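ErfK/YbiS/YcfS/YnhG family protein (Xylanimonas cellulosilytica, PDB 4LPQ) probably acts as a peptidoglycan L,D-transpeptidase in cell-wall synthesis, this chain comprising a putative peptidoglycan-binding domain followed by the catalytic domain. Local coordinates at residues M28-F33 with W50-A55; G14-E19 with D38-W43; L21-R26 with A70-G75; P78-S83 with L98-G103. All coordinates share one frame; numbering follows the deposited sequence. Where two conformers were deposited one is given.

Contact 1. Residues M28-F33 with W50-A55; sequences MDLGYF and WAFQKA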
# COMPACT_ATOMS: atom_id res chain seq x y z
N MSE A 28 6.99 -10.24 -6.66
CA MSE A 28 8.19 -9.38 -6.79
C MSE A 28 8.38 -8.97 -8.23
O MSE A 28 8.64 -7.78 -8.55
CB MSE A 28 9.39 -10.13 -6.22
CG MSE A 28 10.60 -9.19 -6.04
SE MSE A 28 12.18 -10.09 -5.41
CE MSE A 28 11.46 -10.80 -3.75
N ASP A 29 8.32 -9.97 -9.14
CA ASP A 29 8.53 -9.71 -10.57
C ASP A 29 7.56 -8.70 -11.14
O ASP A 29 7.89 -7.89 -12.04
CB ASP A 29 8.44 -11.02 -11.38
CG ASP A 29 9.56 -12.02 -11.05
OD1 ASP A 29 10.61 -11.66 -10.49
OD2 ASP A 29 9.37 -13.18 -11.54
N LEU A 30 6.31 -8.74 -10.67
CA LEU A 30 5.27 -7.87 -11.15
C LEU A 30 5.27 -6.51 -10.48
O LEU A 30 4.43 -5.66 -10.87
CB LEU A 30 3.92 -8.54 -10.99
CG LEU A 30 3.63 -9.76 -11.84
CD1 LEU A 30 2.28 -10.36 -11.40
CD2 LEU A 30 3.59 -9.40 -13.29
N GLY A 31 6.13 -6.28 -9.50
CA GLY A 31 6.24 -4.99 -8.86
C GLY A 31 5.44 -4.74 -7.62
O GLY A 31 5.43 -3.64 -7.09
N TYR A 32 4.80 -5.79 -7.11
CA TYR A 32 4.10 -5.68 -5.84
C TYR A 32 5.15 -5.72 -4.76
O TYR A 32 6.02 -6.58 -4.77
CB TYR A 32 3.07 -6.82 -5.71
CG TYR A 32 1.98 -6.60 -6.74
CD1 TYR A 32 2.11 -7.06 -8.05
CD2 TYR A 32 0.84 -5.85 -6.46
CE1 TYR A 32 1.17 -6.80 -8.99
CE2 TYR A 32 -0.12 -5.53 -7.43
CZ TYR A 32 0.05 -6.03 -8.73
OH TYR A 32 -0.93 -5.75 -9.63
N PHE A 33 5.11 -4.79 -3.81
CA PHE A 33 6.23 -4.62 -2.89
C PHE A 33 6.38 -5.78 -1.95
O PHE A 33 5.49 -6.09 -1.15
CB PHE A 33 6.01 -3.36 -2.05
CG PHE A 33 7.15 -3.10 -1.10
CD1 PHE A 33 8.34 -2.60 -1.58
CD2 PHE A 33 7.09 -3.50 0.17
CE1 PHE A 33 9.43 -2.47 -0.73
CE2 PHE A 33 8.12 -3.34 1.01
CZ PHE A 33 9.30 -2.84 0.59
N TRP A 50 -2.42 -8.73 -0.47
CA TRP A 50 -3.53 -7.78 -0.37
C TRP A 50 -3.41 -6.72 -1.44
O TRP A 50 -4.38 -6.37 -2.08
CB TRP A 50 -3.57 -7.17 0.99
CG TRP A 50 -4.13 -8.06 2.09
CD1 TRP A 50 -4.87 -9.19 1.96
CD2 TRP A 50 -4.00 -7.85 3.49
NE1 TRP A 50 -5.25 -9.68 3.19
CE2 TRP A 50 -4.73 -8.89 4.17
CE3 TRP A 50 -3.37 -6.90 4.25
CZ2 TRP A 50 -4.78 -8.98 5.55
CZ3 TRP A 50 -3.43 -6.96 5.62
CH2 TRP A 50 -4.13 -7.98 6.26
N ALA A 51 -2.19 -6.19 -1.68
CA ALA A 51 -2.01 -5.20 -2.75
C ALA A 51 -2.41 -5.77 -4.08
O ALA A 51 -3.01 -5.10 -4.91
CB ALA A 51 -0.61 -4.76 -2.79
N PHE A 52 -2.05 -7.03 -4.33
CA PHE A 52 -2.37 -7.67 -5.58
C PHE A 52 -3.85 -7.85 -5.78
O PHE A 52 -4.43 -7.54 -6.81
CB PHE A 52 -1.65 -9.01 -5.69
CG PHE A 52 -1.90 -9.65 -7.04
CD1 PHE A 52 -1.22 -9.21 -8.14
CD2 PHE A 52 -2.88 -10.57 -7.21
CE1 PHE A 52 -1.55 -9.63 -9.39
CE2 PHE A 52 -3.20 -11.05 -8.49
CZ PHE A 52 -2.55 -10.55 -9.61
N GLN A 53 -4.51 -8.42 -4.76
CA GLN A 53 -5.96 -8.63 -4.82
C GLN A 53 -6.67 -7.30 -4.99
O GLN A 53 -7.61 -7.21 -5.78
CB GLN A 53 -6.50 -9.43 -3.63
CG GLN A 53 -6.00 -10.85 -3.57
CD GLN A 53 -6.45 -11.60 -2.40
OE1 GLN A 53 -6.48 -11.12 -1.27
NE2 GLN A 53 -6.79 -12.86 -2.68
N LYS A 54 -6.28 -6.29 -4.21
CA LYS A 54 -6.83 -4.95 -4.43
C LYS A 54 -6.67 -4.43 -5.86
O LYS A 54 -7.61 -3.97 -6.47
CB LYS A 54 -6.15 -3.97 -3.47
CG LYS A 54 -6.57 -4.13 -2.00
CD LYS A 54 -5.72 -3.30 -1.08
CE LYS A 54 -6.31 -3.11 0.28
NZ LYS A 54 -5.49 -2.10 1.05
N ALA A 55 -5.46 -4.54 -6.38
CA ALA A 55 -5.18 -4.01 -7.68
C ALA A 55 -6.08 -4.68 -8.74
O ALA A 55 -6.61 -4.08 -9.64
CB ALA A 55 -3.73 -4.19 -8.00

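Contact 2. Residues G14-E19 with D38-W43; sequences GSTGPE and DGDYGW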
# COMPACT_ATOMS: atom_id res chain seq x y z
N GLY A 14 0.51 -18.02 6.87
CA GLY A 14 0.94 -19.18 7.63
C GLY A 14 1.42 -20.30 6.74
O GLY A 14 2.03 -21.24 7.25
N SER A 15 1.06 -20.28 5.48
CA SER A 15 1.53 -21.32 4.56
C SER A 15 3.05 -21.27 4.40
O SER A 15 3.69 -20.18 4.49
CB SER A 15 0.93 -21.10 3.15
OG SER A 15 -0.47 -21.24 3.07
N THR A 16 3.63 -22.42 4.04
CA THR A 16 5.04 -22.48 3.65
C THR A 16 5.20 -23.48 2.52
O THR A 16 4.37 -24.40 2.32
CB THR A 16 5.85 -22.97 4.89
OG1 THR A 16 7.26 -22.77 4.78
CG2 THR A 16 5.70 -24.43 5.02
N GLY A 17 6.26 -23.29 1.79
CA GLY A 17 6.58 -24.23 0.75
C GLY A 17 6.84 -23.62 -0.62
O GLY A 17 6.79 -22.42 -0.79
N PRO A 18 7.10 -24.49 -1.59
CA PRO A 18 7.46 -24.10 -2.92
C PRO A 18 6.40 -23.21 -3.54
O PRO A 18 6.76 -22.33 -4.34
CB PRO A 18 7.63 -25.41 -3.64
CG PRO A 18 7.06 -26.45 -2.80
CD PRO A 18 7.17 -25.95 -1.43
N GLU A 19 5.13 -23.50 -3.32
CA GLU A 19 4.11 -22.65 -3.93
C GLU A 19 4.11 -21.23 -3.34
O GLU A 19 3.81 -20.28 -4.06
CB GLU A 19 2.76 -23.32 -3.92
CG GLU A 19 2.86 -24.57 -4.86
CD GLU A 19 3.52 -24.23 -6.32
OE1 GLU A 19 2.82 -23.36 -7.00
OE2 GLU A 19 4.67 -24.82 -6.76
N ASP A 38 11.20 -16.31 0.32
CA ASP A 38 11.75 -17.32 1.20
C ASP A 38 10.89 -18.53 1.45
O ASP A 38 11.28 -19.47 2.17
CB ASP A 38 12.15 -16.72 2.57
CG ASP A 38 10.97 -16.15 3.37
OD1 ASP A 38 9.82 -16.20 2.89
OD2 ASP A 38 11.24 -15.70 4.51
N GLY A 39 9.67 -18.55 0.91
CA GLY A 39 8.75 -19.65 1.04
C GLY A 39 7.90 -19.64 2.29
O GLY A 39 7.10 -20.59 2.49
N ASP A 40 7.96 -18.57 3.08
CA ASP A 40 7.10 -18.45 4.26
C ASP A 40 6.14 -17.28 4.12
O ASP A 40 6.57 -16.15 3.97
CB ASP A 40 7.94 -18.21 5.49
CG ASP A 40 8.79 -19.42 5.85
OD1 ASP A 40 8.49 -20.58 5.55
OD2 ASP A 40 9.83 -19.25 6.57
N TYR A 41 4.85 -17.55 4.13
CA TYR A 41 3.84 -16.50 3.95
C TYR A 41 3.54 -15.86 5.31
O TYR A 41 2.68 -16.32 6.07
CB TYR A 41 2.64 -17.07 3.29
CG TYR A 41 1.56 -16.14 2.82
CD1 TYR A 41 1.25 -14.98 3.49
CD2 TYR A 41 0.80 -16.44 1.69
CE1 TYR A 41 0.14 -14.21 3.15
CE2 TYR A 41 -0.30 -15.71 1.31
CZ TYR A 41 -0.61 -14.58 2.03
OH TYR A 41 -1.71 -13.80 1.69
N GLY A 42 4.32 -14.82 5.62
CA GLY A 42 4.16 -14.01 6.76
C GLY A 42 3.56 -12.67 6.52
O GLY A 42 2.86 -12.46 5.52
N TRP A 43 3.78 -11.74 7.45
CA TRP A 43 3.18 -10.43 7.39
C TRP A 43 3.50 -9.65 6.14
O TRP A 43 2.63 -8.96 5.55
CB TRP A 43 3.51 -9.65 8.66
CG TRP A 43 2.76 -8.44 8.94
CD1 TRP A 43 1.72 -8.29 9.79
CD2 TRP A 43 3.07 -7.13 8.47
NE1 TRP A 43 1.27 -6.99 9.81
CE2 TRP A 43 2.11 -6.25 9.01
CE3 TRP A 43 4.03 -6.61 7.58
CZ2 TRP A 43 2.07 -4.90 8.72
CZ3 TRP A 43 4.02 -5.22 7.33
CH2 TRP A 43 3.02 -4.42 7.88

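Contact 3. Residues L21-R26 with A70-G75; sequences LALQQR and AALDAG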
# COMPACT_ATOMS: atom_id res chain seq x y z
N LEU A 21 6.91 -19.77 -2.22
CA LEU A 21 8.10 -19.21 -2.83
C LEU A 21 7.80 -18.64 -4.24
O LEU A 21 8.15 -17.51 -4.59
CB LEU A 21 9.24 -20.22 -2.86
CG LEU A 21 10.54 -19.68 -3.52
CD1 LEU A 21 11.10 -18.73 -2.64
CD2 LEU A 21 11.52 -20.81 -3.58
N ALA A 22 7.09 -19.46 -5.03
CA ALA A 22 6.70 -19.06 -6.37
C ALA A 22 5.79 -17.85 -6.39
O ALA A 22 6.01 -16.93 -7.20
CB ALA A 22 6.05 -20.24 -7.08
N LEU A 23 4.85 -17.80 -5.46
CA LEU A 23 4.00 -16.65 -5.34
C LEU A 23 4.81 -15.40 -5.00
O LEU A 23 4.60 -14.34 -5.61
CB LEU A 23 3.03 -16.94 -4.21
CG LEU A 23 2.23 -15.71 -3.71
CD1 LEU A 23 1.22 -15.20 -4.77
CD2 LEU A 23 1.46 -16.13 -2.42
N GLN A 24 5.70 -15.48 -4.04
CA GLN A 24 6.45 -14.35 -3.61
C GLN A 24 7.29 -13.84 -4.78
O GLN A 24 7.40 -12.62 -4.99
CB GLN A 24 7.36 -14.70 -2.45
CG GLN A 24 6.58 -15.02 -1.20
CD GLN A 24 7.47 -15.70 -0.14
OE1 GLN A 24 8.37 -16.49 -0.44
NE2 GLN A 24 7.20 -15.41 1.14
N GLN A 25 7.93 -14.75 -5.52
CA GLN A 25 8.73 -14.33 -6.64
C GLN A 25 7.91 -13.68 -7.75
O GLN A 25 8.34 -12.71 -8.39
CB GLN A 25 9.59 -15.46 -7.16
CG GLN A 25 10.67 -14.96 -8.05
CD GLN A 25 11.66 -14.00 -7.43
OE1 GLN A 25 12.32 -14.27 -6.41
NE2 GLN A 25 11.74 -12.83 -8.05
N ARG A 26 6.73 -14.21 -8.02
CA ARG A 26 5.88 -13.64 -9.03
C ARG A 26 5.38 -12.21 -8.66
O ARG A 26 5.44 -11.28 -9.48
CB ARG A 26 4.69 -14.55 -9.25
CG ARG A 26 3.70 -14.08 -10.28
CD ARG A 26 4.37 -13.93 -11.65
NE ARG A 26 3.35 -13.77 -12.66
CZ ARG A 26 3.58 -13.33 -13.89
NH1 ARG A 26 4.81 -12.96 -14.25
NH2 ARG A 26 2.61 -13.22 -14.80
N ALA A 70 -5.33 -16.97 -11.42
CA ALA A 70 -5.53 -16.57 -12.78
C ALA A 70 -5.03 -15.17 -13.06
O ALA A 70 -4.41 -14.89 -14.09
CB ALA A 70 -6.99 -16.73 -13.20
N ALA A 71 -5.29 -14.26 -12.11
CA ALA A 71 -4.85 -12.89 -12.27
C ALA A 71 -3.31 -12.81 -12.19
O ALA A 71 -2.67 -12.01 -12.90
CB ALA A 71 -5.56 -12.02 -11.26
N LEU A 72 -2.71 -13.59 -11.30
CA LEU A 72 -1.26 -13.65 -11.20
C LEU A 72 -0.66 -14.08 -12.53
O LEU A 72 0.32 -13.53 -13.03
CB LEU A 72 -0.85 -14.54 -10.06
CG LEU A 72 -0.96 -13.96 -8.69
CD1 LEU A 72 -0.92 -15.03 -7.68
CD2 LEU A 72 0.10 -12.89 -8.43
N ASP A 73 -1.24 -15.15 -13.09
CA ASP A 73 -0.75 -15.69 -14.36
C ASP A 73 -0.93 -14.66 -15.49
O ASP A 73 -0.07 -14.61 -16.41
CB ASP A 73 -1.44 -16.96 -14.71
CG ASP A 73 -0.96 -18.17 -13.82
OD1 ASP A 73 0.04 -18.12 -13.15
OD2 ASP A 73 -1.56 -19.22 -13.90
N ALA A 74 -2.03 -13.89 -15.44
CA ALA A 74 -2.25 -12.86 -16.43
C ALA A 74 -1.25 -11.66 -16.22
O ALA A 74 -1.09 -10.82 -17.11
CB ALA A 74 -3.67 -12.31 -16.37
N GLY A 75 -0.57 -11.61 -15.10
CA GLY A 75 0.40 -10.58 -14.86
C GLY A 75 -0.24 -9.24 -14.56
O GLY A 75 0.28 -8.19 -14.89

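Contact 4. Residues P78-S83 with L98-G103; sequences PTPRSS and LAVEDG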
# COMPACT_ATOMS: atom_id res chain seq x y z
N PRO A 78 -1.77 -2.48 -12.29
CA PRO A 78 -2.66 -1.34 -12.56
C PRO A 78 -2.01 -0.33 -13.57
O PRO A 78 -0.78 -0.30 -13.67
CB PRO A 78 -2.83 -0.73 -11.19
CG PRO A 78 -1.71 -1.19 -10.42
CD PRO A 78 -1.21 -2.46 -10.94
N THR A 79 -2.88 0.38 -14.28
CA THR A 79 -2.42 1.42 -15.21
C THR A 79 -2.41 2.77 -14.49
O THR A 79 -3.48 3.15 -13.97
CB THR A 79 -3.35 1.47 -16.42
OG1 THR A 79 -3.34 0.21 -17.10
CG2 THR A 79 -2.96 2.51 -17.35
N PRO A 80 -1.28 3.46 -14.46
CA PRO A 80 -1.27 4.75 -13.73
C PRO A 80 -2.01 5.83 -14.56
O PRO A 80 -2.18 5.66 -15.82
CB PRO A 80 0.16 5.08 -13.63
CG PRO A 80 0.78 4.37 -14.77
CD PRO A 80 -0.01 3.16 -15.08
N ARG A 81 -2.37 6.93 -13.91
CA ARG A 81 -2.94 8.05 -14.59
C ARG A 81 -1.90 9.04 -15.15
O ARG A 81 -2.18 9.71 -16.16
CB ARG A 81 -3.88 8.80 -13.67
CG ARG A 81 -5.10 8.00 -13.31
CD ARG A 81 -6.17 8.88 -12.76
NE ARG A 81 -7.37 8.10 -12.39
CZ ARG A 81 -8.55 8.66 -12.06
NH1 ARG A 81 -8.60 10.04 -11.86
NH2 ARG A 81 -9.48 7.82 -11.70
N SER A 82 -0.76 9.17 -14.47
CA SER A 82 0.24 10.09 -14.92
C SER A 82 1.04 9.49 -16.06
O SER A 82 1.11 8.27 -16.23
CB SER A 82 1.15 10.50 -13.74
OG SER A 82 1.93 9.39 -13.27
N SER A 83 1.68 10.38 -16.83
CA SER A 83 2.54 10.08 -18.00
C SER A 83 4.03 10.40 -17.92
O SER A 83 4.88 9.86 -18.67
CB SER A 83 2.06 10.84 -19.19
OG SER A 83 0.77 10.38 -19.51
N LEU A 98 0.78 3.62 -5.74
CA LEU A 98 1.60 3.35 -6.87
C LEU A 98 2.82 4.31 -6.90
O LEU A 98 2.60 5.53 -6.88
CB LEU A 98 0.85 3.48 -8.18
CG LEU A 98 -0.53 2.84 -8.26
CD1 LEU A 98 -1.16 3.07 -9.62
CD2 LEU A 98 -0.42 1.37 -7.97
N ALA A 99 4.03 3.75 -6.96
CA ALA A 99 5.23 4.54 -7.18
C ALA A 99 5.39 4.45 -8.70
O ALA A 99 5.64 3.40 -9.26
CB ALA A 99 6.38 3.93 -6.44
N VAL A 100 5.25 5.59 -9.34
CA VAL A 100 5.17 5.70 -10.82
C VAL A 100 6.33 6.57 -11.35
O VAL A 100 6.65 7.61 -10.76
CB VAL A 100 3.82 6.29 -11.27
CG1 VAL A 100 3.68 6.25 -12.79
CG2 VAL A 100 2.60 5.59 -10.60
N GLU A 101 6.98 6.12 -12.40
CA GLU A 101 8.02 6.92 -13.09
C GLU A 101 7.78 6.88 -14.58
O GLU A 101 7.70 5.83 -15.20
CB GLU A 101 9.38 6.41 -12.82
CG GLU A 101 9.87 6.53 -11.44
CD GLU A 101 11.35 6.07 -11.36
OE1 GLU A 101 11.65 5.18 -10.53
OE2 GLU A 101 12.11 6.46 -12.23
N ASP A 102 7.55 8.03 -15.20
CA ASP A 102 7.39 8.14 -16.64
C ASP A 102 6.25 7.25 -17.15
O ASP A 102 6.38 6.54 -18.16
CB ASP A 102 8.71 7.92 -17.36
CG ASP A 102 9.73 9.04 -17.06
OD1 ASP A 102 9.30 10.17 -16.74
OD2 ASP A 102 10.94 8.73 -17.24
N GLY A 103 5.14 7.26 -16.40
CA GLY A 103 3.92 6.51 -16.76
C GLY A 103 4.04 5.01 -16.58
O GLY A 103 3.12 4.24 -17.04
O HOH W 1 4.55 9.18 -14.35

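Contact 1. Residues M28-F33 with W50-A55
Y32 lays one ring face against the edge of F52 and turns its CD2/CE2 side to A51 and A55 of helix 43-56. These two small residues, one turn apart, form a shallow hollow, and the larger F52 stands beside it as a bump. The two aromatic rings make a T-shaped pair, with centroids 5.0 Å apart and planes at 73°. The projecting atom is F52 CD1, which sits above the rim of the tyrosine ring rather than its centre and comes 3.5 Å from Y32 CZ. F52 reaches that position because its CG is anti to the backbone N (chi1 -176°), which swings the phenyl over so that its CD1 edge comes above a face of the tyrosine. The CD2/CE2 side of the Y32 ring fills the hollow. A51 CB lies 4.1 Å from Y32 CD2, and A55 CB meets the ring at its edge, close to its plane, 3.6 Å from Y32 OH. L30 adds a looser touch, its CD1 being 4.4 Å from F52 CE1. No hydrogen bond crosses between the segments; the phenol oxygen is bonded instead to Y76 O. With an alanine here, F52 would probably lose the face its edge rests on, and the Y76 carbonyl its hydroxyl mate. G31, with positive phi, forms a Schellman motif where the chain leaves helix 18-30, just ahead of Y32. Farther out, F52 also packs on A71 and L72 of helix 66-74, while Y32 touches I108 of strand 104-110, to which G31 and F33 are joined by backbone hydrogen bonds.

Contact 2. Residues G14-E19 with D38-W43
S15 and Y41 are held together through their backbones, and the backbone bonds are the dense part of the contact. Y41 N donates to S15 O over 2.9 Å in a nearly straight bond, 170° at the hydrogen. G14 N likewise reaches Y41 O at 2.9 Å, lying in the carbonyl plane. Farther along, G17 N donates to G39 O, again over 2.9 Å but more bent (151°), and T16 CA approaches the same oxygen to 3.0 Å in a CA-H...O contact. G39 fits here without a side chain: a CB would point at the opposing backbone and lie close to G17 O. The buried Y41 sets its CB 3.5 Å from S15 O, and with CG anti to the backbone N (chi1 -171°) its ring leaves the segment and packs on V20 and L23 of helix 18-30. The pattern is a single antiparallel bridge, with T16 and D40 as a non-hydrogen-bonded pair flanked by the S15-Y41 and G17-G39 bonds. Within the putative peptidoglycan-binding domain it fastens the lead-in to helix 18-30, whose N-cap is G17, to the loop before helix 43-56, whose N-cap is G42. The solvent side is looser. T16 and D40 are exposed, their side chains running side by side; T16 OG1 donates to D40 OD1 at 2.6 Å, but both residues were modelled in two conformers, which leaves this bond doubtful. D38 takes part in an Asx turn, D40 N reaching D38 OD1 at 3.0 Å from above the carboxylate plane. Q24 of helix 18-30 steadies it, accepting from G39 N and donating to D38 OD1.

Contact 3. Residues L21-R26 with A70-G75
R26 grips a single backbone oxygen, L72 O, with two nitrogens of its guanidinium. R26 NE donates to L72 O over 3.1 Å and NH2 over 2.9 Å, a side-on grip with the oxygen at the edge of the guanidinium, near its plane. The two donors meet the carbonyl differently: NH2 is in the carbonyl plane, whereas NE comes from above it. Neither bond is straight, the angles at hydrogen being 140° and 144°, as expected when one acceptor is shared. The other close contact is apolar, with L23 CD1 and L72 CD1 3.6 Å apart and the leucines crossing at about a right angle. These groups bridge helical segments whose axes come no closer than 11.4 Å, at an angle of 47°, so long side chains must span the distance. R26 does so by leaving its helix with CG anti to the backbone N and then bending at chi2. Its target is fixed by the end of helix 66-74: G75, with positive phi, closes a Schellman motif and returns its N to L72 O at 3.0 Å, and its CA lies 3.4 Å from R26 NH2. In the next shell, F52 and V49 of helix 43-56 pack on L72 and L23 respectively. A methionine in place of R26 would probably leave L72 O with G75 N alone of its three donors and remove the polar link between the helices, leaving the leucine contact. L72 O sits at the C-terminal end of a helix, where the last carbonyls lack the next turn's N-H donors and form the negative end of the dipole; the positive guanidinium is likely to balance that charge.

Contact 4. Residues P78-S83 with L98-G103
P78, P80 and S82 lie along the strand 96-101 arm of the hairpin of strands 96-101 and 104-110 in the catalytic domain. The hairpin turns at D102 and G103, both with positive phi (57° and 72°), as in a type I' turn, and strand 104-110 returns beside it. P78-S83 is the connection from helix 66-74 to strand 86-91, and it contributes no regular structure of its own.

Apolar packing comes first. P78 CG lies 3.8 Å from L98 CD2, and P80 CB lies 3.8 Å from V100 CG1, with V100 CG2 almost as near. L98 and V100, two apart in the strand, both point their CB atoms at the connection, so each proline meets a branched side chain. P80 CG also makes a van der Waals approach of 3.3 Å to G103 O, and P80 packs on V105, across the hairpin.

Polar contacts between the segments are weak or indirect. G103 CA makes a CA-H...O contact of 3.4 Å with S82 O. S83 O is near G103 N, but the angle is too poor for a hydrogen bond.

A water bridges the S82 side chain and the G103 backbone. S82 OG, placed between its backbone N and carbonyl carbon (chi1 67°), is also bonded to E89 OE2 and rests on V100 CG1; the water donates to S82 OG at 2.8 Å and accepts from G103 N at 2.9 Å.

Overall arrangement
From the N terminus, contact 2 opens first, at residues 14-19, and closes at 38-43, closing a loop that contains helix 18-30. Contacts 3 and 1 open within that loop, on the same helix, and close beyond it, so contact 2 crosses both. Contact 1 closes at 50-55 on helix 43-56; the wider contact 3 encloses it and closes at 70-75 on helix 66-74. Together these three tie the helices of the putative peptidoglycan-binding domain, F52 and L72 joining contacts 1 and 3, and Q24 joining contacts 2 and 3. Contact 4 follows in series, fixing the connection between the domains to the hairpin 96-101/104-110; P78 touches Y32 and A55 of contact 1.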